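Local coordinates for lipoprotein (Bacteroides fragilis, PDB 3RWX) that is of unknown function but is a putative outer-membrane lipoprotein with two calycin-like beta-barrel domains, at residues A[178-183]-A[187-192]; A[52-57]-A[118-123]. All blocks are in the same frame, centred on the assembly; numbering follows the deposited sequence. Where two conformers were deposited one is given.

Contact 1: A[178-183]-A[187-192]; sequences SNLNSS and RAMNLG
Ser178 meets the far end of the returning chain, its hydroxyl donating to the backbone O of Leu191, with OG 3.0 Å from that O. OG approaches in the carbonyl plane on a lone pair, the C=O...OG angle being 136°. The rotamer puts OG anti to the carbonyl carbon and thereby lays it along the partner backbone, also 3.5 Å from Gly192 CA. This serine was modelled in two conformers, and the bond is described for one of them. The same Leu191 O lies 3.1 Å from Ser178 CA in a CA-H...O contact.

Leu180 is the buried centre. With CG anti to the backbone N (chi1 -175°), it drops its branch onto Ala188 and Met189: CG sits 3.8 Å from Ala188 CB, while CD2 comes 3.7 Å from CE of Met189, a selenomethionine. The Met189 chain bends at chi2 and chi3, which curls its methyl end back toward the leucine even though its CB does not point there. Leu180 also touches Tyr152, and Met189 touches Ile253, so this apolar patch continues into neighbouring loops of the same domain.

At Asn181 the backbone takes over, its C resting against Ala188 CB. Ser182 then comes alongside the start of the other segment, where a water accepts from Ala188 N at 2.8 Å; its link to Ser182 OG is suspiciously short and therefore doubtful.

The two chain directions lie 174° apart, yet neither segment is a regular strand. This is an irregular, hairpin-like excursion between strands 172-173 and 195-196 of the second calycin-like domain, joined by side chains and one side-chain-to-backbone bond rather than by sheet pairing.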
loop_
_atom_site.group_PDB
_atom_site.type_symbol
_atom_site.label_atom_id
_atom_site.label_comp_id
_atom_site.label_asym_id
_atom_site.label_seq_id
_atom_site.Cartn_x
_atom_site.Cartn_y
_atom_site.Cartn_z
ATOM N N SER A 178 19.364 4.428 -15.464
ATOM C CA SER A 178 20.830 4.496 -15.425
ATOM C C SER A 178 21.498 3.365 -16.182
ATOM O O SER A 178 22.637 3.476 -16.531
ATOM C CB SER A 178 21.341 4.498 -13.984
ATOM O OG SER A 178 20.966 5.706 -13.357
ATOM N N ASN A 179 20.776 2.284 -16.438
ATOM C CA ASN A 179 21.348 1.125 -17.134
ATOM C C ASN A 179 21.175 1.130 -18.644
ATOM O O ASN A 179 21.455 0.147 -19.299
ATOM C CB ASN A 179 20.736 -0.134 -16.542
ATOM C CG ASN A 179 21.067 -0.281 -15.081
ATOM O OD1 ASN A 179 20.203 -0.546 -14.267
ATOM N ND2 ASN A 179 22.344 -0.121 -14.745
ATOM N N LEU A 180 20.736 2.259 -19.179
ATOM C CA LEU A 180 20.453 2.395 -20.581
ATOM C C LEU A 180 21.717 2.265 -21.395
ATOM O O LEU A 180 22.669 2.951 -21.121
ATOM C CB LEU A 180 19.818 3.761 -20.816
ATOM C CG LEU A 180 19.334 4.020 -22.243
ATOM C CD1 LEU A 180 18.238 3.033 -22.657
ATOM C CD2 LEU A 180 18.883 5.477 -22.367
ATOM N N ASN A 181 21.744 1.395 -22.395
ATOM C CA ASN A 181 22.916 1.300 -23.259
ATOM C C ASN A 181 22.611 1.819 -24.624
ATOM O O ASN A 181 21.444 1.932 -24.993
ATOM C CB ASN A 181 23.374 -0.138 -23.384
ATOM C CG ASN A 181 23.904 -0.703 -22.077
ATOM O OD1 ASN A 181 24.362 0.019 -21.191
ATOM N ND2 ASN A 181 23.839 -2.002 -21.962
ATOM N N SER A 182 23.656 2.104 -25.395
ATOM C CA SER A 182 23.495 2.634 -26.742
ATOM C C SER A 182 22.852 1.632 -27.680
ATOM O O SER A 182 22.948 0.430 -27.478
ATOM C CB SER A 182 24.843 3.034 -27.322
ATOM O OG SER A 182 25.496 3.927 -26.453
ATOM N N SER A 183 22.212 2.165 -28.709
ATOM C CA SER A 183 21.669 1.412 -29.809
ATOM C C SER A 183 22.621 1.560 -30.989
ATOM O O SER A 183 23.418 2.501 -31.054
ATOM C CB SER A 183 20.291 1.989 -30.165
ATOM O OG SER A 183 20.017 1.925 -31.553
ATOM N N ARG A 187 23.326 7.005 -29.508
ATOM C CA ARG A 187 23.903 6.955 -28.183
ATOM C C ARG A 187 22.836 7.059 -27.119
ATOM O O ARG A 187 21.776 7.630 -27.331
ATOM C CB ARG A 187 24.913 8.086 -27.994
ATOM C CG ARG A 187 26.096 7.985 -28.944
ATOM C CD ARG A 187 27.093 9.055 -28.670
ATOM N NE ARG A 187 28.339 8.859 -29.407
ATOM C CZ ARG A 187 29.424 9.611 -29.219
ATOM N NH1 ARG A 187 29.411 10.598 -28.325
ATOM N NH2 ARG A 187 30.520 9.379 -29.920
ATOM N N ALA A 188 23.118 6.498 -25.957
ATOM C CA ALA A 188 22.205 6.623 -24.864
ATOM C C ALA A 188 22.376 7.993 -24.187
ATOM O O ALA A 188 23.360 8.692 -24.385
ATOM C CB ALA A 188 22.422 5.491 -23.872
HETATM N N MSE A 189 21.372 8.352 -23.413
HETATM C CA MSE A 189 21.415 9.540 -22.572
HETATM C C MSE A 189 21.739 9.138 -21.137
HETATM O O MSE A 189 21.341 8.057 -20.668
HETATM C CB MSE A 189 20.059 10.240 -22.600
HETATM C CG MSE A 189 19.645 10.746 -23.975
HETATM SE SE MSE A 189 17.733 10.542 -24.237
HETATM C CE MSE A 189 17.645 8.627 -23.918
ATOM N N ASN A 190 22.442 10.015 -20.434
ATOM C CA ASN A 190 22.674 9.828 -19.014
ATOM C C ASN A 190 21.406 10.166 -18.228
ATOM O O ASN A 190 21.031 11.330 -18.158
ATOM C CB ASN A 190 23.823 10.717 -18.561
ATOM C CG ASN A 190 24.288 10.394 -17.169
ATOM O OD1 ASN A 190 24.169 9.259 -16.701
ATOM N ND2 ASN A 190 24.831 11.391 -16.490
ATOM N N LEU A 191 20.741 9.152 -17.664
ATOM C CA LEU A 191 19.483 9.344 -16.919
ATOM C C LEU A 191 19.524 8.598 -15.605
ATOM O O LEU A 191 20.081 7.503 -15.538
ATOM C CB LEU A 191 18.284 8.808 -17.698
ATOM C CG LEU A 191 17.933 9.401 -19.058
ATOM C CD1 LEU A 191 16.874 8.538 -19.772
ATOM C CD2 LEU A 191 17.482 10.862 -18.953
ATOM N N GLY A 192 18.890 9.156 -14.576
ATOM C CA GLY A 192 18.911 8.569 -13.234
ATOM C C GLY A 192 17.550 8.042 -12.831
ATOM O O GLY A 192 16.661 7.924 -13.668
HETATM O O HOH W 1 25.668 5.995 -24.981
#

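Contact 2: A[52-57]-A[118-123]; sequences VTYDSG and LTIEFI
Tyr54 reaches across to strand 118-123 and ends between Ile120 and Phe122. Its aromatic partner is the Phe122 ring: the centroids are 5.9 Å apart and the planes stand almost perpendicular, at 86°, but the rings meet obliquely. The closest carbons are Tyr54 CE1 and Phe122 CD1, 3.7 Å apart, and Phe122 CB touches the same side of the tyrosine at CE1 and CZ. Both residues set CG anti to the backbone N (chi1 170° for Tyr54), which sends each ring out from its strand toward the other. Leu107, from a loop, packs against both.

The aliphatic share comes from Ile120. Its CG2 branch, rather than CG1, lies near the tyrosine ring plane at the edge, 3.5 Å from Tyr54 OH.

The backbones themselves stay well apart, the axes of strands 52-55 and 118-123 approaching no closer than 9.8 Å and crossing at 100°. Strands of two sheets crossing almost at right angles, with the buried side chains of Tyr54, Ile120 and Phe122 packed between them, are consistent with the core of the calycin-like beta-barrel domain to which both segments belong.

Two polar contacts accompany this packing. The buried Tyr54 hydroxyl is hydrogen-bonded to Ser22 OG of strand 20-25, the sheet neighbour of strand 118-124, so the ring is held at its tip as well as along its flank. Where strand 52-55 stops, Asp55 OD1 accepts from Gly57 N at 3.2 Å, an Asx turn; Asp55 was modelled in two conformers, of which one is described.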
loop_
_atom_site.group_PDB
_atom_site.type_symbol
_atom_site.label_atom_id
_atom_site.label_comp_id
_atom_site.label_asym_id
_atom_site.label_seq_id
_atom_site.Cartn_x
_atom_site.Cartn_y
_atom_site.Cartn_z
ATOM N N VAL A 52 -15.544 -9.085 22.910
ATOM C CA VAL A 52 -15.103 -8.516 21.661
ATOM C C VAL A 52 -14.541 -9.637 20.813
ATOM O O VAL A 52 -13.716 -10.408 21.281
ATOM C CB VAL A 52 -13.998 -7.451 21.888
ATOM C CG1 VAL A 52 -13.527 -6.879 20.570
ATOM C CG2 VAL A 52 -14.501 -6.350 22.838
ATOM N N THR A 53 -14.992 -9.711 19.571
ATOM C CA THR A 53 -14.400 -10.585 18.574
ATOM C C THR A 53 -13.900 -9.717 17.404
ATOM O O THR A 53 -14.667 -8.991 16.808
ATOM C CB THR A 53 -15.425 -11.615 18.073
ATOM O OG1 THR A 53 -15.857 -12.408 19.178
ATOM C CG2 THR A 53 -14.823 -12.527 17.018
ATOM N N TYR A 54 -12.611 -9.794 17.101
ATOM C CA TYR A 54 -12.021 -9.038 16.025
ATOM C C TYR A 54 -11.406 -9.996 15.029
ATOM O O TYR A 54 -10.369 -10.597 15.299
ATOM C CB TYR A 54 -10.959 -8.102 16.584
ATOM C CG TYR A 54 -10.074 -7.400 15.553
ATOM C CD1 TYR A 54 -10.586 -6.925 14.379
ATOM C CD2 TYR A 54 -8.726 -7.185 15.802
ATOM C CE1 TYR A 54 -9.779 -6.276 13.452
ATOM C CE2 TYR A 54 -7.909 -6.526 14.897
ATOM C CZ TYR A 54 -8.436 -6.067 13.725
ATOM O OH TYR A 54 -7.646 -5.407 12.817
ATOM N N ASP A 55 -12.075 -10.169 13.897
ATOM C CA ASP A 55 -11.548 -10.976 12.812
ATOM C C ASP A 55 -10.779 -10.053 11.885
ATOM O O ASP A 55 -11.358 -9.321 11.093
ATOM C CB ASP A 55 -12.668 -11.684 12.063
ATOM C CG ASP A 55 -12.143 -12.682 11.059
ATOM O OD1 ASP A 55 -10.928 -12.623 10.756
ATOM O OD2 ASP A 55 -12.945 -13.515 10.590
ATOM N N SER A 56 -9.464 -10.075 12.008
ATOM C CA SER A 56 -8.622 -9.150 11.298
ATOM C C SER A 56 -8.396 -9.548 9.876
ATOM O O SER A 56 -7.946 -8.714 9.096
ATOM C CB SER A 56 -7.254 -9.100 11.965
ATOM O OG SER A 56 -6.573 -10.333 11.801
ATOM N N GLY A 57 -8.631 -10.824 9.563
ATOM C CA GLY A 57 -8.283 -11.396 8.276
ATOM C C GLY A 57 -6.970 -12.161 8.289
ATOM O O GLY A 57 -6.691 -12.955 7.397
ATOM N N LEU A 118 4.633 -6.675 16.283
ATOM C CA LEU A 118 3.604 -6.546 15.266
ATOM C C LEU A 118 2.419 -5.770 15.830
ATOM O O LEU A 118 1.873 -6.128 16.871
ATOM C CB LEU A 118 3.173 -7.936 14.827
ATOM C CG LEU A 118 2.039 -8.005 13.803
ATOM C CD1 LEU A 118 2.493 -7.346 12.483
ATOM C CD2 LEU A 118 1.661 -9.436 13.613
ATOM N N THR A 119 2.035 -4.688 15.171
ATOM C CA THR A 119 0.789 -4.051 15.514
ATOM C C THR A 119 -0.200 -4.206 14.354
ATOM O O THR A 119 0.179 -4.199 13.190
ATOM C CB THR A 119 0.959 -2.553 15.907
ATOM O OG1 THR A 119 1.129 -1.756 14.731
ATOM C CG2 THR A 119 2.138 -2.345 16.823
ATOM N N ILE A 120 -1.475 -4.378 14.688
ATOM C CA ILE A 120 -2.531 -4.419 13.695
ATOM C C ILE A 120 -3.585 -3.394 14.072
ATOM O O ILE A 120 -4.048 -3.417 15.192
ATOM C CB ILE A 120 -3.179 -5.775 13.633
ATOM C CG1 ILE A 120 -2.103 -6.839 13.526
ATOM C CG2 ILE A 120 -4.156 -5.841 12.456
ATOM C CD1 ILE A 120 -2.626 -8.176 13.036
ATOM N N GLU A 121 -3.939 -2.519 13.131
ATOM C CA GLU A 121 -4.994 -1.529 13.302
ATOM C C GLU A 121 -6.268 -1.867 12.487
ATOM O O GLU A 121 -6.204 -2.190 11.289
ATOM C CB GLU A 121 -4.482 -0.173 12.866
ATOM C CG GLU A 121 -5.406 0.985 13.208
ATOM C CD GLU A 121 -4.851 2.366 12.832
ATOM O OE1 GLU A 121 -3.696 2.486 12.346
ATOM O OE2 GLU A 121 -5.588 3.350 13.028
ATOM N N PHE A 122 -7.420 -1.778 13.145
ATOM C CA PHE A 122 -8.702 -1.864 12.476
ATOM C C PHE A 122 -9.098 -0.470 12.122
ATOM O O PHE A 122 -9.075 0.383 12.985
ATOM C CB PHE A 122 -9.747 -2.470 13.404
ATOM C CG PHE A 122 -11.139 -2.405 12.869
ATOM C CD1 PHE A 122 -11.596 -3.350 11.986
ATOM C CD2 PHE A 122 -11.978 -1.387 13.232
ATOM C CE1 PHE A 122 -12.862 -3.278 11.450
ATOM C CE2 PHE A 122 -13.262 -1.321 12.715
ATOM C CZ PHE A 122 -13.699 -2.267 11.821
ATOM N N ILE A 123 -9.413 -0.243 10.848
ATOM C CA ILE A 123 -9.942 1.020 10.353
ATOM C C ILE A 123 -11.304 0.761 9.727
ATOM O O ILE A 123 -11.431 -0.065 8.848
ATOM C CB ILE A 123 -9.038 1.629 9.296
ATOM C CG1 ILE A 123 -7.648 1.898 9.908
ATOM C CG2 ILE A 123 -9.661 2.940 8.720
ATOM C CD1 ILE A 123 -6.514 2.032 8.885
#

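Overall arrangement
From the N terminus, strands 20-25 and 32-35 come first, followed by the hairpin of strands 39-44 and 50-55. Contact 2 begins on strand 50-55 and closes about 60 residues later at strand 118-124, joining that two-stranded sheet to the four-stranded one in the first calycin-like domain. Contact 1 opens only afterwards, in the second domain, and closes a far shorter loop, three residues separating its segments between strands 172-173 and 195-196. The two are in series, neither nested nor crossed. They lie on opposite sides of the chain's centre, with their own centres about 48 Å apart and nearest atoms about 33 Å apart.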